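Long-range contacts in transaminase (Arthrobacter sp., PDB 5G2Q), which probably transfers amino groups between amines or amino acids and carbonyl compounds with a pyridoxal-phosphate cofactor, as a class-III aminotransferase: residues Y82-D87 against V328-G333; K96-I101 against V115-T120; I294-G299 against A307-V312; D147-T152 against A233-V238. One frame throughout, in Å; residues are numbered along the deposited sequence.

Interaction 1 (Y82-D87 against V328-G333); sequences YGFVWD and VSTYAG. With PDA (2-[(3-hydroxy-2-methyl-5-phosphonooxymethyl-pyridin-4-ylmethyl)-amino]-propionic acid), chain Q.
Phe84 sets the far edge of its ring against the backbone of Thr330: CZ lies 3.3 Å from the carbonyl O of Thr330, which meets the ring at its edge and in its plane, where the slightly positive C-H groups suit an oxygen. With CG anti to the backbone N (chi1 173°), the Phe84 ring extends toward the other loop, and its CE1 also comes within 4.2 Å of CD1 at the edge of the Tyr331 ring. Trp86 uses its six-membered ring instead, CZ3 resting 3.6 Å from Val328 CG2. The two methyls of Val328 divide their work, since CG1 touches the alanine methyl CB of the bound PDA at 3.5 Å. Thr330 holds the phosphate of this ligand twice, from its backbone N (3.0 Å to OP3) and from OG1 (2.7 Å to OP3), a pairing for which a small hydroxyl residue is well suited. Gly333 has a positive phi, and a CB there would clash with OD1 of Asp87, whose carboxylate forms salt bridges with Arg116 and Lys94. The two loops meet at the subunit interface, one leading from helix 69-78 into helix 92-105, the other running from strand 324-325 to helix 335-350.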
# COMPACT_ATOMS: atom_id res chain seq x y z
N TYR F 82 18.22 -38.52 -12.21
CA TYR F 82 17.12 -37.55 -12.35
C TYR F 82 17.20 -36.79 -13.70
O TYR F 82 18.31 -36.63 -14.21
CB TYR F 82 17.16 -36.56 -11.17
CG TYR F 82 17.21 -37.18 -9.77
CD1 TYR F 82 16.09 -37.73 -9.18
CD2 TYR F 82 18.39 -37.16 -9.03
CE1 TYR F 82 16.15 -38.28 -7.91
CE2 TYR F 82 18.45 -37.70 -7.76
CZ TYR F 82 17.33 -38.25 -7.20
OH TYR F 82 17.39 -38.78 -5.95
N GLY F 83 16.09 -36.30 -14.29
CA GLY F 83 14.72 -36.33 -13.72
C GLY F 83 14.44 -35.24 -12.71
O GLY F 83 15.29 -34.40 -12.45
N PHE F 84 13.24 -35.28 -12.11
CA PHE F 84 12.75 -34.23 -11.19
C PHE F 84 11.82 -34.74 -10.09
O PHE F 84 10.92 -35.54 -10.35
CB PHE F 84 12.01 -33.14 -11.98
CG PHE F 84 11.32 -32.11 -11.11
CD1 PHE F 84 12.05 -31.14 -10.42
CD2 PHE F 84 9.93 -32.10 -10.97
CE1 PHE F 84 11.43 -30.20 -9.62
CE2 PHE F 84 9.31 -31.15 -10.16
CZ PHE F 84 10.06 -30.20 -9.50
N VAL F 85 12.03 -34.28 -8.85
CA VAL F 85 10.98 -34.34 -7.81
C VAL F 85 10.87 -33.01 -7.14
O VAL F 85 11.85 -32.29 -7.01
CB VAL F 85 11.18 -35.42 -6.71
CG1 VAL F 85 10.93 -36.81 -7.26
CG2 VAL F 85 12.55 -35.28 -6.03
N TRP F 86 9.67 -32.68 -6.70
CA TRP F 86 9.47 -31.43 -5.95
C TRP F 86 9.76 -31.58 -4.47
O TRP F 86 10.02 -32.66 -3.95
CB TRP F 86 8.11 -30.78 -6.24
CG TRP F 86 6.90 -31.35 -5.57
CD1 TRP F 86 6.25 -32.50 -5.91
CD2 TRP F 86 6.13 -30.76 -4.48
NE1 TRP F 86 5.14 -32.67 -5.09
CE2 TRP F 86 5.03 -31.63 -4.22
CE3 TRP F 86 6.26 -29.59 -3.70
CZ2 TRP F 86 4.09 -31.39 -3.21
CZ3 TRP F 86 5.31 -29.35 -2.69
CH2 TRP F 86 4.22 -30.26 -2.47
N ASP F 87 9.76 -30.46 -3.79
CA ASP F 87 10.23 -30.38 -2.42
C ASP F 87 9.49 -31.32 -1.41
O ASP F 87 9.98 -31.56 -0.31
CB ASP F 87 10.23 -28.90 -2.00
CG ASP F 87 11.16 -28.62 -0.84
OD1 ASP F 87 12.31 -29.12 -0.83
OD2 ASP F 87 10.73 -27.91 0.08
N VAL F 328 4.69 -23.06 -1.74
CA VAL F 328 5.22 -24.00 -2.72
C VAL F 328 5.86 -23.26 -3.88
O VAL F 328 5.38 -22.20 -4.32
CB VAL F 328 4.15 -25.02 -3.22
CG1 VAL F 328 3.04 -24.32 -3.99
CG2 VAL F 328 4.80 -26.09 -4.10
N SER F 329 6.98 -23.83 -4.32
CA SER F 329 7.78 -23.30 -5.41
C SER F 329 8.21 -24.53 -6.15
O SER F 329 8.78 -25.44 -5.54
CB SER F 329 9.02 -22.58 -4.87
OG SER F 329 10.02 -22.45 -5.86
N THR F 330 7.86 -24.60 -7.43
CA THR F 330 7.98 -25.84 -8.20
C THR F 330 9.40 -26.39 -8.11
O THR F 330 9.62 -27.50 -7.64
CB THR F 330 7.64 -25.62 -9.69
OG1 THR F 330 6.32 -25.09 -9.81
CG2 THR F 330 7.77 -26.94 -10.52
N TYR F 331 10.36 -25.55 -8.49
CA TYR F 331 11.74 -25.98 -8.72
C TYR F 331 12.60 -26.00 -7.48
O TYR F 331 13.78 -26.42 -7.54
CB TYR F 331 12.40 -25.13 -9.80
CG TYR F 331 11.76 -25.30 -11.15
CD1 TYR F 331 11.46 -26.56 -11.63
CD2 TYR F 331 11.47 -24.19 -11.95
CE1 TYR F 331 10.88 -26.72 -12.87
CE2 TYR F 331 10.91 -24.34 -13.20
CZ TYR F 331 10.62 -25.61 -13.66
OH TYR F 331 10.05 -25.79 -14.89
N ALA F 332 12.01 -25.59 -6.37
CA ALA F 332 12.74 -25.48 -5.13
C ALA F 332 13.24 -26.87 -4.72
O ALA F 332 12.44 -27.79 -4.58
CB ALA F 332 11.87 -24.79 -4.06
N GLY F 333 14.55 -27.03 -4.58
CA GLY F 333 15.14 -28.29 -4.10
C GLY F 333 15.52 -29.25 -5.21
O GLY F 333 15.98 -30.40 -4.95
N PDA Q . 2.11 -24.04 -9.65
N1 PDA Q . 1.46 -19.91 -12.51
C2 PDA Q . 0.73 -21.04 -12.47
C2A PDA Q . -0.56 -21.13 -13.24
C3 PDA Q . 1.24 -22.20 -11.69
O3A PDA Q . 0.52 -23.33 -11.64
C4 PDA Q . 2.47 -22.09 -11.00
C4A PDA Q . 2.96 -23.26 -10.20
C5 PDA Q . 3.16 -20.86 -11.08
C5A PDA Q . 4.48 -20.58 -10.38
OP4 PDA Q . 5.56 -21.32 -10.92
P PDA Q . 6.75 -21.72 -9.94
OP1 PDA Q . 7.38 -20.46 -9.35
OP2 PDA Q . 7.89 -22.36 -10.70
OP3 PDA Q . 6.21 -22.59 -8.84
C6 PDA Q . 2.63 -19.80 -11.84
CA PDA Q . 2.46 -25.20 -8.85
CB PDA Q . 2.74 -24.77 -7.42
C PDA Q . 1.38 -26.26 -8.85
O PDA Q . 0.77 -26.51 -7.79
OXT PDA Q . 1.11 -26.87 -9.92

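Interaction 2 (K96-I101 against V115-T120); sequences KAAKII and VRFVST. With PDA (2-[(3-hydroxy-2-methyl-5-phosphonooxymethyl-pyridin-4-ylmethyl)-amino]-propionic acid), chain R.
Phe117 points its ring from the strand against the helix, and the far end of that ring makes the tightest part of the contact. Its CZ lies 3.5 Å from Ala97 CB and 3.6 Å from the backbone N of Ala98, the latter in the ring plane at the edge. Alanine suits both helix positions, because a small methyl lets the aromatic ring come right up to the backbone. From the next turn Ile101 sends CD1 to within 3.7 Å of Phe117 CE1, while its other branch, CG2, anti to the backbone N, meets Val115 CG2 at 3.9 Å. Val115 in turn lays CG1 over one face of the Phe117 ring, so the two strand residues brace each other. A serine in place of Phe117 would probably open a gap between strand and helix, leaving Ala97 and the Ile101 CD1 methyl without their aromatic partner. Packing is looser between Ala98 and Val115, whose CB atoms stay 4.3 Å apart. On the partly exposed side of the helix, Lys96 and Lys99 turn away from the strand, Lys99 to a salt bridge with Asp104. The axis of helix 96-101 makes 127° with that of strand 115-118, and the whole helix, 92-105, covers the edge strand of the large mixed sheet within this chain; such helix-on-sheet layering is characteristic of the large domain of fold-type I pyridoxal-phosphate enzymes.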
# COMPACT_ATOMS: atom_id res chain seq x y z
N LYS F 96 22.15 -33.73 1.68
CA LYS F 96 23.58 -33.43 1.83
C LYS F 96 23.88 -31.90 1.82
O LYS F 96 24.66 -31.39 2.64
CB LYS F 96 24.36 -34.16 0.73
CG LYS F 96 25.87 -34.08 0.83
CD LYS F 96 26.43 -35.31 0.17
CE LYS F 96 27.74 -35.03 -0.53
NZ LYS F 96 28.08 -36.10 -1.49
N ALA F 97 23.24 -31.20 0.88
CA ALA F 97 23.47 -29.78 0.70
C ALA F 97 23.17 -29.02 1.97
O ALA F 97 23.93 -28.12 2.35
CB ALA F 97 22.62 -29.26 -0.45
N ALA F 98 22.07 -29.38 2.63
CA ALA F 98 21.63 -28.67 3.82
C ALA F 98 22.63 -28.95 4.92
O ALA F 98 22.99 -28.05 5.70
CB ALA F 98 20.23 -29.14 4.24
N LYS F 99 23.07 -30.21 4.95
CA LYS F 99 23.98 -30.73 5.97
C LYS F 99 25.35 -30.10 5.82
O LYS F 99 25.94 -29.71 6.82
CB LYS F 99 24.10 -32.25 5.88
CG LYS F 99 25.17 -32.85 6.79
CD LYS F 99 26.54 -33.04 6.12
CE LYS F 99 27.56 -33.46 7.17
NZ LYS F 99 28.91 -33.63 6.58
N ILE F 100 25.85 -30.03 4.58
CA ILE F 100 27.12 -29.35 4.31
C ILE F 100 27.06 -27.89 4.79
O ILE F 100 28.00 -27.42 5.44
CB ILE F 100 27.53 -29.44 2.81
CG1 ILE F 100 28.11 -30.82 2.49
CG2 ILE F 100 28.55 -28.36 2.43
CD1 ILE F 100 27.89 -31.21 1.05
N ILE F 101 25.96 -27.20 4.50
CA ILE F 101 25.79 -25.83 4.92
C ILE F 101 25.82 -25.70 6.44
O ILE F 101 26.59 -24.88 6.98
CB ILE F 101 24.51 -25.20 4.31
CG1 ILE F 101 24.71 -24.93 2.82
CG2 ILE F 101 24.16 -23.89 5.03
CD1 ILE F 101 23.40 -24.77 2.06
N VAL F 115 17.71 -25.00 6.59
CA VAL F 115 17.89 -24.38 5.29
C VAL F 115 16.65 -24.64 4.44
O VAL F 115 16.06 -25.71 4.55
CB VAL F 115 19.15 -24.95 4.58
CG1 VAL F 115 19.36 -24.31 3.21
CG2 VAL F 115 20.37 -24.73 5.45
N ARG F 116 16.23 -23.66 3.65
CA ARG F 116 15.26 -23.92 2.59
C ARG F 116 15.87 -23.53 1.26
O ARG F 116 16.42 -22.43 1.13
CB ARG F 116 13.98 -23.13 2.82
CG ARG F 116 13.12 -23.02 1.56
CD ARG F 116 11.68 -22.87 1.92
NE ARG F 116 10.80 -22.70 0.78
CZ ARG F 116 10.29 -23.69 0.06
NH1 ARG F 116 10.61 -24.97 0.31
NH2 ARG F 116 9.47 -23.39 -0.95
N PHE F 117 15.80 -24.41 0.27
CA PHE F 117 16.42 -24.13 -1.03
C PHE F 117 15.39 -23.57 -2.02
O PHE F 117 14.23 -24.01 -2.06
CB PHE F 117 17.07 -25.38 -1.60
CG PHE F 117 18.23 -25.87 -0.80
CD1 PHE F 117 19.48 -25.23 -0.87
CD2 PHE F 117 18.09 -26.98 0.03
CE1 PHE F 117 20.56 -25.69 -0.12
CE2 PHE F 117 19.16 -27.42 0.79
CZ PHE F 117 20.39 -26.80 0.70
N VAL F 118 15.84 -22.61 -2.83
CA VAL F 118 15.02 -22.13 -3.94
C VAL F 118 15.87 -22.08 -5.20
O VAL F 118 16.94 -22.68 -5.24
CB VAL F 118 14.35 -20.79 -3.64
CG1 VAL F 118 13.19 -20.96 -2.66
CG2 VAL F 118 15.38 -19.77 -3.15
N SER F 119 15.45 -21.35 -6.23
CA SER F 119 16.21 -21.35 -7.48
C SER F 119 17.08 -20.10 -7.70
O SER F 119 18.15 -20.17 -8.35
CB SER F 119 15.27 -21.60 -8.66
OG SER F 119 14.53 -22.81 -8.46
N THR F 120 16.65 -18.96 -7.16
CA THR F 120 17.40 -17.73 -7.36
C THR F 120 17.66 -17.00 -6.06
O THR F 120 17.09 -17.35 -5.02
CB THR F 120 16.68 -16.76 -8.30
OG1 THR F 120 15.47 -16.30 -7.67
CG2 THR F 120 16.40 -17.44 -9.64
N PDA R . 22.69 -9.35 -7.81
N1 PDA R . 20.88 -10.11 -3.09
C2 PDA R . 22.07 -9.61 -3.45
C2A PDA R . 22.93 -9.02 -2.37
C3 PDA R . 22.47 -9.65 -4.89
O3A PDA R . 23.69 -9.17 -5.28
C4 PDA R . 21.60 -10.22 -5.82
C4A PDA R . 21.99 -10.27 -7.26
C5 PDA R . 20.37 -10.72 -5.36
C5A PDA R . 19.33 -11.35 -6.27
OP4 PDA R . 19.80 -12.60 -6.78
P PDA R . 19.30 -13.13 -8.22
OP1 PDA R . 17.76 -13.36 -8.19
OP2 PDA R . 19.93 -14.49 -8.53
OP3 PDA R . 19.66 -12.11 -9.25
C6 PDA R . 20.04 -10.66 -4.01
CA PDA R . 23.11 -9.35 -9.23
CB PDA R . 21.93 -9.13 -10.18
C PDA R . 24.31 -8.51 -9.61
O PDA R . 24.26 -7.80 -10.65
OXT PDA R . 25.34 -8.56 -8.90

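Interaction 3 (I294-G299 against A307-V312); sequences ITMGKG and AGAVVV. With PDA (2-[(3-hydroxy-2-methyl-5-phosphonooxymethyl-pyridin-4-ylmethyl)-amino]-propionic acid), chain R.
A beta hairpin of the large mixed sheet joins Ile294-Met296 to Gly308-Val312, and Lys298 follows its first strand after Gly297. Ile294 and Val311 form one antiparallel hydrogen-bonded pair, with Ile294 N 2.8 Å from Val311 O. Met296 and Ala309 form the next: Met296 N lies 2.7 Å from Ala309 O, and Ala309 N returns a bond of 2.8 Å to Met296 O. Between them, Thr295 and Val310 make a non-hydrogen-bonded pair. The side chain of Met296, extended beyond CG, runs over the small Ala309, SD 3.9 Å from its CB, and ends with CE 3.7 Å from Val311 CG2; a flexible thioether fits this passage between a methyl and a branched neighbour. In fold-type I aminotransferases the lysine that forms the internal aldimine lies just beyond such a strand, consistent with the place of Lys298. Its chain bends at chi4 (-58°), bringing NZ to 3.2 Å from the PDA nitrogen N, and NZ is hydrogen-bonded to Leu59 O and to Thr330 OG1 of the second subunit. On the sheet face shared by Thr295 and Val310, both side chains pack on helix 121-136, and the Thr295 hydroxyl binds Asp269.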
# COMPACT_ATOMS: atom_id res chain seq x y z
N ILE F 294 20.19 -15.81 6.90
CA ILE F 294 21.12 -15.53 5.78
C ILE F 294 20.38 -15.82 4.46
O ILE F 294 19.67 -16.83 4.36
CB ILE F 294 22.36 -16.46 5.85
CG1 ILE F 294 23.33 -16.07 6.96
CG2 ILE F 294 23.08 -16.60 4.51
CD1 ILE F 294 24.29 -17.21 7.29
N THR F 295 20.54 -14.96 3.45
CA THR F 295 20.04 -15.29 2.10
C THR F 295 21.22 -15.63 1.20
O THR F 295 22.26 -15.01 1.30
CB THR F 295 19.21 -14.16 1.48
OG1 THR F 295 19.94 -12.94 1.50
CG2 THR F 295 17.94 -13.93 2.25
N MET F 296 21.05 -16.63 0.34
CA MET F 296 22.14 -17.19 -0.46
C MET F 296 21.77 -17.43 -1.92
O MET F 296 20.59 -17.62 -2.27
CB MET F 296 22.56 -18.54 0.08
CG MET F 296 23.35 -18.52 1.36
SD MET F 296 23.19 -20.18 2.00
CE MET F 296 24.34 -20.11 3.37
N GLY F 297 22.81 -17.49 -2.77
CA GLY F 297 22.67 -17.55 -4.22
C GLY F 297 24.07 -17.47 -4.85
O GLY F 297 25.06 -17.81 -4.19
N LYS F 298 24.13 -17.08 -6.12
CA LYS F 298 25.39 -16.96 -6.83
C LYS F 298 26.45 -18.05 -6.50
O LYS F 298 26.49 -19.15 -7.06
CB LYS F 298 25.97 -15.55 -6.54
CG LYS F 298 25.21 -14.42 -7.22
CD LYS F 298 25.78 -13.06 -6.81
CE LYS F 298 24.88 -11.88 -7.14
NZ LYS F 298 24.56 -11.79 -8.59
N GLY F 299 27.34 -17.69 -5.58
CA GLY F 299 28.41 -18.56 -5.12
C GLY F 299 27.94 -19.85 -4.48
O GLY F 299 28.74 -20.77 -4.33
N ALA F 307 20.33 -21.81 -8.39
CA ALA F 307 20.21 -22.23 -6.98
C ALA F 307 20.17 -21.08 -5.98
O ALA F 307 21.08 -20.25 -5.91
CB ALA F 307 21.33 -23.20 -6.63
N GLY F 308 19.13 -21.04 -5.15
CA GLY F 308 19.03 -20.01 -4.09
C GLY F 308 18.87 -20.67 -2.74
O GLY F 308 18.52 -21.85 -2.66
N ALA F 309 19.14 -19.93 -1.66
CA ALA F 309 18.89 -20.50 -0.34
C ALA F 309 18.60 -19.51 0.77
O ALA F 309 18.97 -18.35 0.68
CB ALA F 309 20.06 -21.39 0.07
N VAL F 310 17.95 -19.97 1.83
CA VAL F 310 17.83 -19.21 3.06
C VAL F 310 18.19 -20.11 4.26
O VAL F 310 17.60 -21.18 4.43
CB VAL F 310 16.41 -18.59 3.22
CG1 VAL F 310 15.42 -19.64 3.64
CG2 VAL F 310 16.41 -17.52 4.28
N VAL F 311 19.16 -19.67 5.08
CA VAL F 311 19.45 -20.27 6.40
C VAL F 311 18.83 -19.43 7.54
O VAL F 311 19.02 -18.20 7.61
CB VAL F 311 20.97 -20.41 6.68
CG1 VAL F 311 21.19 -20.95 8.09
CG2 VAL F 311 21.66 -21.32 5.67
N VAL F 312 18.10 -20.11 8.43
CA VAL F 312 17.41 -19.47 9.55
C VAL F 312 17.90 -20.04 10.87
O VAL F 312 18.31 -21.19 10.93
CB VAL F 312 15.90 -19.73 9.45
CG1 VAL F 312 15.34 -19.00 8.24
CG2 VAL F 312 15.62 -21.24 9.36
N PDA R . 22.69 -9.35 -7.81
N1 PDA R . 20.88 -10.11 -3.09
C2 PDA R . 22.07 -9.61 -3.45
C2A PDA R . 22.93 -9.02 -2.37
C3 PDA R . 22.47 -9.65 -4.89
O3A PDA R . 23.69 -9.17 -5.28
C4 PDA R . 21.60 -10.22 -5.82
C4A PDA R . 21.99 -10.27 -7.26
C5 PDA R . 20.37 -10.72 -5.36
C5A PDA R . 19.33 -11.35 -6.27
OP4 PDA R . 19.80 -12.60 -6.78
P PDA R . 19.30 -13.13 -8.22
OP1 PDA R . 17.76 -13.36 -8.19
OP2 PDA R . 19.93 -14.49 -8.53
OP3 PDA R . 19.66 -12.11 -9.25
C6 PDA R . 20.04 -10.66 -4.01
CA PDA R . 23.11 -9.35 -9.23
CB PDA R . 21.93 -9.13 -10.18
C PDA R . 24.31 -8.51 -9.61
O PDA R . 24.26 -7.80 -10.65
OXT PDA R . 25.34 -8.56 -8.90

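Interaction 4 (D147-T152 against A233-V238); sequences DYHGWT and AVITEV. With PDA (2-[(3-hydroxy-2-methyl-5-phosphonooxymethyl-pyridin-4-ylmethyl)-amino]-propionic acid), chain R.
With its CG anti to the carbonyl carbon (chi1 -49°) and the chain extended beyond, Glu237 carries its carboxylate to the backbone of Tyr148, while His149 (chi1 -69°) turns its imidazole onto Ile235. Glu237 OE2 accepts a nearly straight hydrogen bond from Tyr148 N, 2.9 Å long at 164°, the donor standing above the carboxylate plane. Its other oxygen, OE1, is bonded to Gly241 N and lies 3.5 Å from the methyl C2A of PDA. The carboxylate thus joins two loops beside the ligand, a task for which glutamate has the needed length. Replacing Glu237 with an alanine would probably leave the Tyr148 and Gly241 amides without these acceptors and let the loop beside the ligand methyl shift. Ile235 lays CG1 over one face of the imidazole in a CH-pi contact, 3.9 Å from the ring centroid, as a slim aliphatic chain can. ND1 of the imidazole is bonded to Asp269, and NE2 is directed at Asp147 OD2, though that His-carboxylate bond is modelled implausibly short and its detail is doubtful. Although Asp147 OD1 lies 3.8 Å from Glu237 OE2, the like charges are probably eased by Arg144, which forms a salt bridge with OD1. The Tyr148 ring meets PDA C4A at its edge, with CE2 3.7 Å from the PDA nitrogen N, and His149 O sits 3.2 Å from C6. A loop beyond one parallel strand meeting the C-terminal end of its neighbour, with the pyridine held there, is characteristic of the cofactor site of fold-type I aminotransferases.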
# COMPACT_ATOMS: atom_id res chain seq x y z
N ASP F 147 20.94 -0.28 -1.28
CA ASP F 147 20.91 -1.75 -1.22
C ASP F 147 20.32 -2.30 -2.51
O ASP F 147 19.50 -1.67 -3.14
CB ASP F 147 20.06 -2.26 -0.06
CG ASP F 147 20.86 -2.47 1.23
OD1 ASP F 147 21.97 -1.89 1.42
OD2 ASP F 147 20.30 -3.20 2.08
N TYR F 148 20.75 -3.49 -2.88
CA TYR F 148 20.13 -4.26 -3.95
C TYR F 148 19.89 -5.65 -3.32
O TYR F 148 20.78 -6.22 -2.71
CB TYR F 148 21.01 -4.34 -5.24
CG TYR F 148 20.29 -5.06 -6.37
CD1 TYR F 148 19.30 -4.40 -7.10
CD2 TYR F 148 20.53 -6.42 -6.66
CE1 TYR F 148 18.59 -5.04 -8.10
CE2 TYR F 148 19.83 -7.08 -7.68
CZ TYR F 148 18.85 -6.38 -8.40
OH TYR F 148 18.10 -6.96 -9.42
N HIS F 149 18.67 -6.16 -3.40
CA HIS F 149 18.35 -7.40 -2.72
C HIS F 149 17.58 -8.25 -3.68
O HIS F 149 17.16 -9.34 -3.33
CB HIS F 149 17.51 -7.14 -1.45
CG HIS F 149 18.27 -6.45 -0.36
ND1 HIS F 149 19.30 -7.06 0.33
CD2 HIS F 149 18.18 -5.20 0.14
CE1 HIS F 149 19.79 -6.22 1.23
NE2 HIS F 149 19.12 -5.09 1.14
N GLY F 150 17.40 -7.74 -4.89
CA GLY F 150 16.79 -8.49 -5.98
C GLY F 150 15.75 -7.73 -6.78
O GLY F 150 15.54 -6.51 -6.56
N TRP F 151 15.08 -8.46 -7.67
CA TRP F 151 14.27 -7.85 -8.72
C TRP F 151 12.80 -8.26 -8.64
O TRP F 151 11.93 -7.52 -9.11
CB TRP F 151 14.85 -8.16 -10.10
CG TRP F 151 14.58 -9.60 -10.51
CD1 TRP F 151 15.35 -10.71 -10.24
CD2 TRP F 151 13.41 -10.07 -11.19
NE1 TRP F 151 14.74 -11.83 -10.74
CE2 TRP F 151 13.56 -11.46 -11.34
CE3 TRP F 151 12.30 -9.44 -11.75
CZ2 TRP F 151 12.60 -12.25 -11.98
CZ3 TRP F 151 11.35 -10.21 -12.40
CH2 TRP F 151 11.50 -11.61 -12.50
N THR F 152 12.50 -9.41 -8.04
CA THR F 152 11.10 -9.86 -7.85
C THR F 152 10.27 -9.02 -6.84
O THR F 152 10.84 -8.33 -6.01
CB THR F 152 11.03 -11.35 -7.44
OG1 THR F 152 11.77 -11.56 -6.22
CG2 THR F 152 11.62 -12.27 -8.51
N ALA F 233 12.41 -6.97 10.78
CA ALA F 233 13.79 -7.26 10.50
C ALA F 233 14.46 -6.09 9.82
O ALA F 233 13.80 -5.28 9.19
CB ALA F 233 13.86 -8.48 9.61
N VAL F 234 15.78 -6.01 9.96
CA VAL F 234 16.62 -5.19 9.10
C VAL F 234 17.34 -6.17 8.15
O VAL F 234 17.87 -7.19 8.62
CB VAL F 234 17.63 -4.39 9.94
CG1 VAL F 234 18.63 -3.63 9.08
CG2 VAL F 234 16.89 -3.46 10.89
N ILE F 235 17.30 -5.90 6.85
CA ILE F 235 17.98 -6.71 5.85
C ILE F 235 19.16 -5.88 5.33
O ILE F 235 18.98 -4.73 4.91
CB ILE F 235 17.04 -7.14 4.70
CG1 ILE F 235 17.78 -8.02 3.67
CG2 ILE F 235 16.43 -5.95 4.00
CD1 ILE F 235 16.88 -9.05 2.98
N THR F 236 20.38 -6.44 5.39
CA THR F 236 21.56 -5.69 4.95
C THR F 236 22.42 -6.46 3.99
O THR F 236 22.26 -7.65 3.88
CB THR F 236 22.47 -5.24 6.12
OG1 THR F 236 23.03 -6.39 6.76
CG2 THR F 236 21.72 -4.38 7.12
N GLU F 237 23.29 -5.76 3.27
CA GLU F 237 24.41 -6.41 2.62
C GLU F 237 25.59 -6.01 3.51
O GLU F 237 25.72 -4.87 3.89
CB GLU F 237 24.63 -5.89 1.18
CG GLU F 237 23.41 -5.84 0.26
CD GLU F 237 23.71 -5.25 -1.13
OE1 GLU F 237 24.39 -5.92 -1.96
OE2 GLU F 237 23.24 -4.11 -1.43
N VAL F 238 26.44 -6.96 3.86
CA VAL F 238 27.68 -6.66 4.57
C VAL F 238 28.46 -5.63 3.75
O VAL F 238 29.05 -4.66 4.29
CB VAL F 238 28.49 -7.95 4.77
CG1 VAL F 238 29.75 -7.70 5.57
CG2 VAL F 238 27.62 -8.98 5.48
N PDA R . 22.69 -9.35 -7.81
N1 PDA R . 20.88 -10.11 -3.09
C2 PDA R . 22.07 -9.61 -3.45
C2A PDA R . 22.93 -9.02 -2.37
C3 PDA R . 22.47 -9.65 -4.89
O3A PDA R . 23.69 -9.17 -5.28
C4 PDA R . 21.60 -10.22 -5.82
C4A PDA R . 21.99 -10.27 -7.26
C5 PDA R . 20.37 -10.72 -5.36
C5A PDA R . 19.33 -11.35 -6.27
OP4 PDA R . 19.80 -12.60 -6.78
P PDA R . 19.30 -13.13 -8.22
OP1 PDA R . 17.76 -13.36 -8.19
OP2 PDA R . 19.93 -14.49 -8.53
OP3 PDA R . 19.66 -12.11 -9.25
C6 PDA R . 20.04 -10.66 -4.01
CA PDA R . 23.11 -9.35 -9.23
CB PDA R . 21.93 -9.13 -10.18
C PDA R . 24.31 -8.51 -9.61
O PDA R . 24.26 -7.80 -10.65
OXT PDA R . 25.34 -8.56 -8.90

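Interactions 2 and 3 adjoin, their centres about 7 Å apart, because strands 112-118 and 308-313 are neighbours in one sheet; Val118 O lies 2.7 Å from Gly308 N, a probable hydrogen bond. Interaction 4 reaches the same sheet, its centre about 12 Å from that of interaction 3, and segments of interactions 2, 3 and 4 converge on a single PDA. Interaction 1 touches interaction 2 through the salt bridge of Asp87 OD2 with Arg116 NH1, 2.9 Å, yet serves another PDA. Since Thr330 of the second subunit in turn binds the ligand shared by the other three, each active site is built from two chains.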